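Local structure of superoxide dismutase (Leishmania major, 4F2N) at residues 29-37 / 63-73; 153-163 / 183-193. The protein catalyses, as an iron-dependent superoxide dismutase, the conversion of superoxide radicals into oxygen and hydrogen peroxide. All coordinates share one frame; numbering follows the deposited sequence.

Contact 1. Residues 29-37 / 63-73; sequences LRYPAELPT and HSAYVDKLNTL
L35 lays its CD2 methyl over one face of the H63 imidazole, off centre toward the rim. This is a CH-pi contact, with CD2 of L35 3.7 Å from the H63 ring centroid. P36 comes in from the opposite direction, and its CD lies 3.5 Å from CE1 of the same ring. Both ring nitrogens of H63 are engaged beyond the two segments, ND1 with W112 and NE2 with H105. These two bonds should fix the rotation of the ring. In the alpha-hairpin domain of the iron/manganese superoxide dismutase fold, the extended N-terminal segment here runs along helix 52-71, which carries the metal ligand H58. A33 and V67 meet midway, with A33 CB also 3.8 Å from L70 CD2. Near the end of the helix the N71 amide grips the backbone of A33 twice. Its chi1 of -72°, with CG beside the backbone N, carries the amide to A33. A33 N donates to a lone pair of N71 OD1 at 2.8 Å. N71 ND2 returns an almost straight bond to A33 O, 2.9 Å long at 172°. Y31 CE1 lies 3.5 Å from N71 OD1, the ring and amide planes 67° apart, and L70 O lies at the ring's edge.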
loop_
_atom_site.group_PDB
_atom_site.type_symbol
_atom_site.label_atom_id
_atom_site.label_comp_id
_atom_site.label_asym_id
_atom_site.label_seq_id
_atom_site.Cartn_x
_atom_site.Cartn_y
_atom_site.Cartn_z
ATOM N N LEU B 29 -12.246 9.505 20.893
ATOM C CA LEU B 29 -12.590 8.808 19.631
ATOM C C LEU B 29 -13.446 7.567 19.861
ATOM O O LEU B 29 -12.957 6.526 20.291
ATOM C CB LEU B 29 -11.348 8.484 18.771
ATOM C CG LEU B 29 -11.652 8.198 17.288
ATOM C CD1 LEU B 29 -11.992 9.491 16.559
ATOM C CD2 LEU B 29 -10.479 7.509 16.601
ATOM N N ARG B 30 -14.735 7.672 19.536
ATOM C CA ARG B 30 -15.706 6.657 19.976
ATOM C C ARG B 30 -16.560 6.103 18.854
ATOM O O ARG B 30 -16.542 6.619 17.747
ATOM C CB ARG B 30 -16.585 7.192 21.117
ATOM C CG ARG B 30 -15.745 7.698 22.285
ATOM C CD ARG B 30 -16.391 7.538 23.641
ATOM N NE ARG B 30 -15.335 7.589 24.649
ATOM C CZ ARG B 30 -15.188 6.728 25.650
ATOM N NH1 ARG B 30 -16.057 5.730 25.823
ATOM N NH2 ARG B 30 -14.173 6.888 26.494
ATOM N N TYR B 31 -17.259 5.010 19.143
ATOM C CA TYR B 31 -18.244 4.405 18.232
ATOM C C TYR B 31 -19.681 4.810 18.670
ATOM O O TYR B 31 -19.929 4.867 19.854
ATOM C CB TYR B 31 -18.082 2.880 18.252
ATOM C CG TYR B 31 -18.878 2.195 17.175
ATOM C CD1 TYR B 31 -18.325 1.972 15.906
ATOM C CD2 TYR B 31 -20.205 1.802 17.406
ATOM C CE1 TYR B 31 -19.071 1.367 14.911
ATOM C CE2 TYR B 31 -20.949 1.189 16.413
ATOM C CZ TYR B 31 -20.381 0.988 15.171
ATOM O OH TYR B 31 -21.123 0.379 14.189
ATOM N N PRO B 32 -20.626 5.080 17.726
ATOM C CA PRO B 32 -20.501 5.033 16.263
ATOM C C PRO B 32 -19.445 6.009 15.767
ATOM O O PRO B 32 -19.319 7.116 16.313
ATOM C CB PRO B 32 -21.905 5.442 15.765
ATOM C CG PRO B 32 -22.831 5.199 16.918
ATOM C CD PRO B 32 -21.993 5.483 18.140
ATOM N N ALA B 33 -18.682 5.591 14.767
ATOM C CA ALA B 33 -17.579 6.379 14.237
ATOM C C ALA B 33 -18.077 7.674 13.578
ATOM O O ALA B 33 -19.161 7.682 12.976
ATOM C CB ALA B 33 -16.796 5.540 13.237
ATOM N N GLU B 34 -17.290 8.744 13.689
ATOM C CA GLU B 34 -17.530 9.993 12.955
ATOM C C GLU B 34 -16.211 10.529 12.427
ATOM O O GLU B 34 -15.188 10.447 13.124
ATOM C CB GLU B 34 -18.097 11.083 13.874
ATOM C CG GLU B 34 -19.485 10.888 14.433
ATOM C CD GLU B 34 -19.919 12.114 15.232
ATOM O OE1 GLU B 34 -20.229 13.161 14.604
ATOM O OE2 GLU B 34 -19.948 12.044 16.479
ATOM N N LEU B 35 -16.210 11.097 11.219
ATOM C CA LEU B 35 -15.015 11.821 10.760
ATOM C C LEU B 35 -14.733 12.919 11.794
ATOM O O LEU B 35 -15.637 13.669 12.160
ATOM C CB LEU B 35 -15.227 12.497 9.409
ATOM C CG LEU B 35 -14.797 11.968 8.058
ATOM C CD1 LEU B 35 -14.963 13.114 7.064
ATOM C CD2 LEU B 35 -13.353 11.459 8.034
ATOM N N PRO B 36 -13.491 13.021 12.270
ATOM C CA PRO B 36 -13.174 14.053 13.267
ATOM C C PRO B 36 -13.172 15.469 12.708
ATOM O O PRO B 36 -12.875 15.694 11.522
ATOM C CB PRO B 36 -11.754 13.682 13.723
ATOM C CG PRO B 36 -11.168 12.960 12.567
ATOM C CD PRO B 36 -12.303 12.227 11.895
ATOM N N THR B 37 -13.518 16.410 13.576
ATOM C CA THR B 37 -13.432 17.828 13.263
ATOM C C THR B 37 -11.941 18.191 13.214
ATOM O O THR B 37 -11.206 17.906 14.148
ATOM C CB THR B 37 -14.177 18.656 14.337
ATOM O OG1 THR B 37 -15.538 18.200 14.426
ATOM C CG2 THR B 37 -14.170 20.153 13.993
ATOM N N HIS B 63 -10.405 8.604 4.470
ATOM C CA HIS B 63 -10.803 8.494 5.857
ATOM C C HIS B 63 -12.297 8.304 5.981
ATOM O O HIS B 63 -12.763 7.446 6.714
ATOM C CB HIS B 63 -10.354 9.719 6.630
ATOM C CG HIS B 63 -10.443 9.544 8.112
ATOM N ND1 HIS B 63 -10.007 10.475 8.975
ATOM C CD2 HIS B 63 -10.909 8.491 8.873
ATOM C CE1 HIS B 63 -10.201 10.043 10.239
ATOM N NE2 HIS B 63 -10.756 8.836 10.176
ATOM N N SER B 64 -13.057 9.106 5.243
ATOM C CA SER B 64 -14.514 8.989 5.265
ATOM C C SER B 64 -15.000 7.571 4.956
ATOM O O SER B 64 -15.943 7.091 5.579
ATOM C CB SER B 64 -15.148 9.986 4.311
ATOM O OG SER B 64 -16.557 9.900 4.421
ATOM N N ALA B 65 -14.348 6.899 4.011
ATOM C CA ALA B 65 -14.769 5.550 3.655
ATOM C C ALA B 65 -14.564 4.569 4.811
ATOM O O ALA B 65 -15.380 3.673 5.006
ATOM C CB ALA B 65 -14.045 5.059 2.390
ATOM N N TYR B 66 -13.469 4.712 5.559
ATOM C CA TYR B 66 -13.238 3.852 6.743
ATOM C C TYR B 66 -14.317 4.087 7.810
ATOM O O TYR B 66 -14.799 3.148 8.439
ATOM C CB TYR B 66 -11.860 4.146 7.370
ATOM C CG TYR B 66 -10.690 3.768 6.483
ATOM C CD1 TYR B 66 -10.498 2.438 6.080
ATOM C CD2 TYR B 66 -9.765 4.721 6.076
ATOM C CE1 TYR B 66 -9.415 2.067 5.274
ATOM C CE2 TYR B 66 -8.686 4.369 5.276
ATOM C CZ TYR B 66 -8.512 3.035 4.888
ATOM O OH TYR B 66 -7.431 2.700 4.113
ATOM N N VAL B 67 -14.682 5.344 8.016
ATOM C CA VAL B 67 -15.744 5.701 9.011
ATOM C C VAL B 67 -17.057 5.026 8.589
ATOM O O VAL B 67 -17.744 4.375 9.394
ATOM C CB VAL B 67 -15.885 7.245 9.150
ATOM C CG1 VAL B 67 -17.181 7.663 9.864
ATOM C CG2 VAL B 67 -14.653 7.815 9.855
ATOM N N ASP B 68 -17.377 5.147 7.308
ATOM C CA ASP B 68 -18.660 4.631 6.791
ATOM C C ASP B 68 -18.703 3.115 6.881
ATOM O O ASP B 68 -19.712 2.535 7.306
ATOM C CB ASP B 68 -18.921 5.116 5.344
ATOM C CG ASP B 68 -19.173 6.634 5.253
ATOM O OD1 ASP B 68 -19.298 7.323 6.290
ATOM O OD2 ASP B 68 -19.236 7.158 4.125
ATOM N N LYS B 69 -17.605 2.460 6.515
ATOM C CA LYS B 69 -17.575 0.990 6.534
ATOM C C LYS B 69 -17.636 0.465 7.958
ATOM O O LYS B 69 -18.408 -0.466 8.263
ATOM C CB LYS B 69 -16.337 0.475 5.789
ATOM C CG LYS B 69 -16.232 -1.044 5.694
ATOM C CD LYS B 69 -17.326 -1.629 4.846
ATOM C CE LYS B 69 -17.091 -3.118 4.678
ATOM N NZ LYS B 69 -17.856 -3.598 3.499
ATOM N N LEU B 70 -16.860 1.077 8.854
ATOM C CA LEU B 70 -16.853 0.671 10.263
ATOM C C LEU B 70 -18.271 0.722 10.882
ATOM O O LEU B 70 -18.657 -0.179 11.620
ATOM C CB LEU B 70 -15.886 1.552 11.080
ATOM C CG LEU B 70 -15.778 1.318 12.578
ATOM C CD1 LEU B 70 -15.370 -0.118 12.861
ATOM C CD2 LEU B 70 -14.767 2.293 13.170
ATOM N N ASN B 71 -19.035 1.761 10.559
ATOM C CA ASN B 71 -20.418 1.879 11.038
ATOM C C ASN B 71 -21.390 0.793 10.567
ATOM O O ASN B 71 -22.442 0.639 11.159
ATOM C CB ASN B 71 -20.970 3.286 10.778
ATOM C CG ASN B 71 -20.345 4.311 11.706
ATOM O OD1 ASN B 71 -19.964 3.964 12.819
ATOM N ND2 ASN B 71 -20.197 5.545 11.254
ATOM N N THR B 72 -21.032 0.040 9.523
ATOM C CA THR B 72 -21.821 -1.140 9.101
ATOM C C THR B 72 -21.422 -2.422 9.842
ATOM O O THR B 72 -22.065 -3.463 9.667
ATOM C CB THR B 72 -21.697 -1.427 7.583
ATOM O OG1 THR B 72 -20.356 -1.832 7.263
ATOM C CG2 THR B 72 -22.060 -0.189 6.763
ATOM N N LEU B 73 -20.360 -2.359 10.636
ATOM C CA LEU B 73 -19.788 -3.546 11.287
ATOM C C LEU B 73 -19.780 -3.524 12.816
ATOM O O LEU B 73 -19.695 -4.572 13.455
ATOM C CB LEU B 73 -18.338 -3.725 10.844
ATOM C CG LEU B 73 -18.124 -3.826 9.336
ATOM C CD1 LEU B 73 -16.667 -3.559 9.007
ATOM C CD2 LEU B 73 -18.592 -5.184 8.827
#

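Contact 2. Residues 153-163 / 183-193; sequences GSGWTWLCVDP and GLRPIFTADVW. With FE2 (Fe (II) ion), chain N.
Strands 155-161 and 188-191 run antiparallel, 176° between their directions, and a classic beta bulge sets I187 and F188 both opposite L159. They belong to the three-stranded antiparallel sheet of the C-terminal domain, with 155-161 in the middle. L159 O accepts from both bulge residues, I187 N at 2.8 Å and F188 N at 3.3 Å. V161 and R185 exchange two backbone bonds. T157, L159, A190 and F188 face one side of the sheet, where helix 137-149 packs on T157, L159 and A190. The other side carries W156, W158, T189 and D191. There the D191 carboxylate stacks on the W156 ring, planes 9° apart, with D191 CG 3.5 Å from W156 CH2. T189 lies alongside W158, its OG1 over the W158 ring face. That hydroxyl also donates to T157 O from above the carbonyl plane, at 3.1 Å. T189 chi1 of -162° turns OG1 beside its own carbonyl, within reach of both. S154 CB sits over the centre of the five-membered ring of W193, 3.4 Å from its centroid. W156 NE1 hydrogen-bonds to Q104 OE1, and W193 NE1 to N175 O. D191 OD2 binds iron at 1.9 Å, beside H58, H108, H195 and a water. D191 OD1 accepts from W193 N in an Asx turn, and weakly from the metal-bound water. The carboxylate is thus held on one oxygen by the metal and on the other by the turn. With W156 against its flat side, it probably has little freedom to rotate, which may help keep the iron geometry fixed.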
loop_
_atom_site.group_PDB
_atom_site.type_symbol
_atom_site.label_atom_id
_atom_site.label_comp_id
_atom_site.label_asym_id
_atom_site.label_seq_id
_atom_site.Cartn_x
_atom_site.Cartn_y
_atom_site.Cartn_z
ATOM N N GLY B 153 5.590 -1.091 1.035
ATOM C CA GLY B 153 4.122 -1.136 0.791
ATOM C C GLY B 153 3.416 -0.014 1.528
ATOM O O GLY B 153 3.994 1.100 1.726
ATOM N N SER B 154 2.182 -0.281 1.949
ATOM C CA SER B 154 1.407 0.721 2.705
ATOM C C SER B 154 1.676 0.598 4.192
ATOM O O SER B 154 1.873 -0.524 4.704
ATOM C CB SER B 154 -0.093 0.514 2.483
ATOM O OG SER B 154 -0.398 0.388 1.095
ATOM N N GLY B 155 1.639 1.703 4.908
ATOM C CA GLY B 155 1.618 1.602 6.383
ATOM C C GLY B 155 1.850 2.932 7.054
ATOM O O GLY B 155 1.601 3.984 6.462
ATOM N N TRP B 156 2.403 2.860 8.260
ATOM C CA TRP B 156 2.533 3.986 9.181
ATOM C C TRP B 156 3.872 3.897 9.859
ATOM O O TRP B 156 4.369 2.779 10.180
ATOM C CB TRP B 156 1.406 3.910 10.256
ATOM C CG TRP B 156 0.024 3.987 9.651
ATOM C CD1 TRP B 156 -0.739 2.933 9.127
ATOM C CD2 TRP B 156 -0.814 5.189 9.490
ATOM N NE1 TRP B 156 -1.948 3.391 8.655
ATOM C CE2 TRP B 156 -2.042 4.745 8.822
ATOM C CE3 TRP B 156 -0.662 6.542 9.810
ATOM C CZ2 TRP B 156 -3.066 5.609 8.530
ATOM C CZ3 TRP B 156 -1.718 7.436 9.487
ATOM C CH2 TRP B 156 -2.885 6.975 8.868
ATOM N N THR B 157 4.453 5.057 10.119
ATOM C CA THR B 157 5.659 5.143 10.926
ATOM C C THR B 157 5.324 5.967 12.187
ATOM O O THR B 157 4.672 7.024 12.106
ATOM C CB THR B 157 6.796 5.800 10.132
ATOM O OG1 THR B 157 7.059 4.977 8.996
ATOM C CG2 THR B 157 8.080 5.888 10.964
ATOM N N TRP B 158 5.805 5.493 13.327
ATOM C CA TRP B 158 5.340 5.982 14.623
ATOM C C TRP B 158 6.472 6.364 15.505
ATOM O O TRP B 158 7.530 5.721 15.489
ATOM C CB TRP B 158 4.643 4.824 15.348
ATOM C CG TRP B 158 3.471 4.236 14.606
ATOM C CD1 TRP B 158 3.479 3.177 13.685
ATOM C CD2 TRP B 158 2.060 4.625 14.729
ATOM N NE1 TRP B 158 2.214 2.918 13.240
ATOM C CE2 TRP B 158 1.314 3.747 13.807
ATOM C CE3 TRP B 158 1.363 5.586 15.479
ATOM C CZ2 TRP B 158 -0.076 3.826 13.660
ATOM C CZ3 TRP B 158 -0.042 5.678 15.315
ATOM C CH2 TRP B 158 -0.745 4.792 14.430
ATOM N N LEU B 159 6.245 7.376 16.328
ATOM C CA LEU B 159 7.061 7.600 17.537
ATOM C C LEU B 159 6.176 7.227 18.724
ATOM O O LEU B 159 5.073 7.764 18.880
ATOM C CB LEU B 159 7.515 9.072 17.638
ATOM C CG LEU B 159 8.354 9.487 18.867
ATOM C CD1 LEU B 159 9.695 8.766 18.896
ATOM C CD2 LEU B 159 8.580 10.998 18.810
ATOM N N CYS B 160 6.643 6.287 19.530
ATOM C CA CYS B 160 5.891 5.793 20.677
ATOM C C CYS B 160 6.668 5.884 21.973
ATOM O O CYS B 160 7.917 5.891 21.990
ATOM C CB CYS B 160 5.454 4.327 20.497
ATOM S SG CYS B 160 4.415 3.991 19.062
ATOM N N VAL B 161 5.908 5.916 23.061
ATOM C CA VAL B 161 6.443 5.756 24.398
ATOM C C VAL B 161 6.167 4.292 24.789
ATOM O O VAL B 161 5.039 3.749 24.612
ATOM C CB VAL B 161 5.714 6.692 25.399
ATOM C CG1 VAL B 161 5.930 6.238 26.837
ATOM C CG2 VAL B 161 6.101 8.158 25.185
ATOM N N ASP B 162 7.187 3.631 25.311
ATOM C CA ASP B 162 6.981 2.331 25.956
ATOM C C ASP B 162 6.678 2.634 27.437
ATOM O O ASP B 162 7.550 3.158 28.137
ATOM C CB ASP B 162 8.250 1.456 25.809
ATOM C CG ASP B 162 8.126 0.093 26.496
ATOM O OD1 ASP B 162 7.508 -0.004 27.581
ATOM O OD2 ASP B 162 8.707 -0.882 25.979
ATOM N N PRO B 163 5.447 2.315 27.915
ATOM C CA PRO B 163 5.092 2.804 29.250
ATOM C C PRO B 163 5.860 2.099 30.370
ATOM O O PRO B 163 5.992 2.655 31.479
ATOM C CB PRO B 163 3.595 2.498 29.353
ATOM C CG PRO B 163 3.382 1.303 28.464
ATOM C CD PRO B 163 4.341 1.543 27.301
ATOM N N GLY B 183 0.874 -2.689 23.102
ATOM C CA GLY B 183 0.958 -1.975 24.399
ATOM C C GLY B 183 1.826 -0.723 24.356
ATOM O O GLY B 183 2.091 -0.100 25.398
ATOM N N LEU B 184 2.278 -0.340 23.167
ATOM C CA LEU B 184 3.009 0.937 23.044
ATOM C C LEU B 184 2.008 2.096 23.024
ATOM O O LEU B 184 0.841 1.890 22.715
ATOM C CB LEU B 184 3.902 0.955 21.792
ATOM C CG LEU B 184 5.104 -0.028 21.841
ATOM C CD1 LEU B 184 5.943 0.121 20.578
ATOM C CD2 LEU B 184 6.001 0.176 23.059
ATOM N N ARG B 185 2.485 3.306 23.310
ATOM C CA ARG B 185 1.637 4.482 23.366
ATOM C C ARG B 185 2.127 5.487 22.362
ATOM O O ARG B 185 3.135 6.136 22.603
ATOM C CB ARG B 185 1.671 5.077 24.783
ATOM C CG ARG B 185 0.975 4.184 25.794
ATOM C CD ARG B 185 1.051 4.743 27.224
ATOM N NE ARG B 185 0.286 3.924 28.167
ATOM C CZ ARG B 185 0.087 4.214 29.464
ATOM N NH1 ARG B 185 0.608 5.284 30.023
ATOM N NH2 ARG B 185 -0.624 3.396 30.218
ATOM N N PRO B 186 1.442 5.578 21.217
ATOM C CA PRO B 186 1.812 6.508 20.148
ATOM C C PRO B 186 1.774 7.945 20.629
ATOM O O PRO B 186 0.880 8.309 21.405
ATOM C CB PRO B 186 0.719 6.259 19.068
ATOM C CG PRO B 186 0.274 4.840 19.332
ATOM C CD PRO B 186 0.262 4.756 20.844
ATOM N N ILE B 187 2.740 8.753 20.175
ATOM C CA ILE B 187 2.724 10.191 20.408
ATOM C C ILE B 187 2.822 10.975 19.108
ATOM O O ILE B 187 2.521 12.166 19.088
ATOM C CB ILE B 187 3.776 10.672 21.467
ATOM C CG1 ILE B 187 5.200 10.627 20.898
ATOM C CG2 ILE B 187 3.657 9.856 22.761
ATOM C CD1 ILE B 187 6.274 11.151 21.845
ATOM N N PHE B 188 3.220 10.298 18.021
ATOM C CA PHE B 188 3.309 10.911 16.684
ATOM C C PHE B 188 3.248 9.825 15.615
ATOM O O PHE B 188 3.730 8.695 15.844
ATOM C CB PHE B 188 4.605 11.698 16.529
ATOM C CG PHE B 188 4.751 12.314 15.150
ATOM C CD1 PHE B 188 3.845 13.295 14.727
ATOM C CD2 PHE B 188 5.719 11.856 14.248
ATOM C CE1 PHE B 188 3.917 13.840 13.451
ATOM C CE2 PHE B 188 5.820 12.424 12.971
ATOM C CZ PHE B 188 4.907 13.411 12.574
ATOM N N THR B 189 2.612 10.122 14.492
ATOM C CA THR B 189 2.606 9.194 13.346
ATOM C C THR B 189 2.741 9.914 12.012
ATOM O O THR B 189 2.343 11.083 11.888
ATOM C CB THR B 189 1.343 8.277 13.329
ATOM O OG1 THR B 189 1.590 7.152 12.475
ATOM C CG2 THR B 189 0.110 8.995 12.776
ATOM N N ALA B 190 3.284 9.216 11.012
ATOM C CA ALA B 190 3.243 9.682 9.616
ATOM C C ALA B 190 2.623 8.564 8.809
ATOM O O ALA B 190 3.060 7.398 8.882
ATOM C CB ALA B 190 4.646 9.985 9.100
ATOM N N ASP B 191 1.578 8.897 8.069
ATOM C CA ASP B 191 0.951 7.937 7.143
ATOM C C ASP B 191 1.890 7.764 5.944
ATOM O O ASP B 191 2.268 8.768 5.316
ATOM C CB ASP B 191 -0.377 8.559 6.657
ATOM C CG ASP B 191 -1.250 7.596 5.875
ATOM O OD1 ASP B 191 -0.844 6.429 5.649
ATOM O OD2 ASP B 191 -2.398 8.002 5.508
ATOM N N VAL B 192 2.308 6.533 5.643
ATOM C CA VAL B 192 3.084 6.315 4.421
ATOM C C VAL B 192 2.388 5.356 3.447
ATOM O O VAL B 192 3.018 4.794 2.545
ATOM C CB VAL B 192 4.554 5.921 4.671
ATOM C CG1 VAL B 192 5.310 7.045 5.369
ATOM C CG2 VAL B 192 4.603 4.686 5.548
ATOM N N TRP B 193 1.067 5.188 3.586
ATOM C CA TRP B 193 0.282 4.740 2.422
ATOM C C TRP B 193 0.546 5.705 1.316
ATOM O O TRP B 193 0.648 6.930 1.572
ATOM C CB TRP B 193 -1.207 4.758 2.748
ATOM C CG TRP B 193 -1.675 3.567 3.582
ATOM C CD1 TRP B 193 -1.295 3.225 4.872
ATOM C CD2 TRP B 193 -2.724 2.637 3.215
ATOM N NE1 TRP B 193 -1.989 2.105 5.316
ATOM C CE2 TRP B 193 -2.874 1.702 4.350
ATOM C CE3 TRP B 193 -3.525 2.457 2.067
ATOM C CZ2 TRP B 193 -3.787 0.643 4.316
ATOM C CZ3 TRP B 193 -4.447 1.384 2.050
ATOM C CH2 TRP B 193 -4.575 0.506 3.154
HETATM FE FE FE2 N . -4.126 7.452 4.845
HETATM O O HOH W 1 -3.611 5.309 5.336
#

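How the contacts relate
Contact 2 is buried near the centre of the chain, while contact 1 is partly buried, its centre about 16 Å from the centre of the chain. They share no helix or strand, one lying in the alpha-hairpin domain and the other in the C-terminal domain, but touch where Y66 OH packs on W193 CH2, 3.7 Å away. One end of each lies near the iron. Contact 2 supplies a ligand directly, whereas contact 1 reaches toward the metal with H63 and Y66 but binds it with neither. Loop on helix gives contact 1 hydrogen bonds from a side-chain amide to backbone and small apolar patches; strand on strand gives contact 2 backbone hydrogen bonding broken once by a bulge, with tryptophans packed on one face.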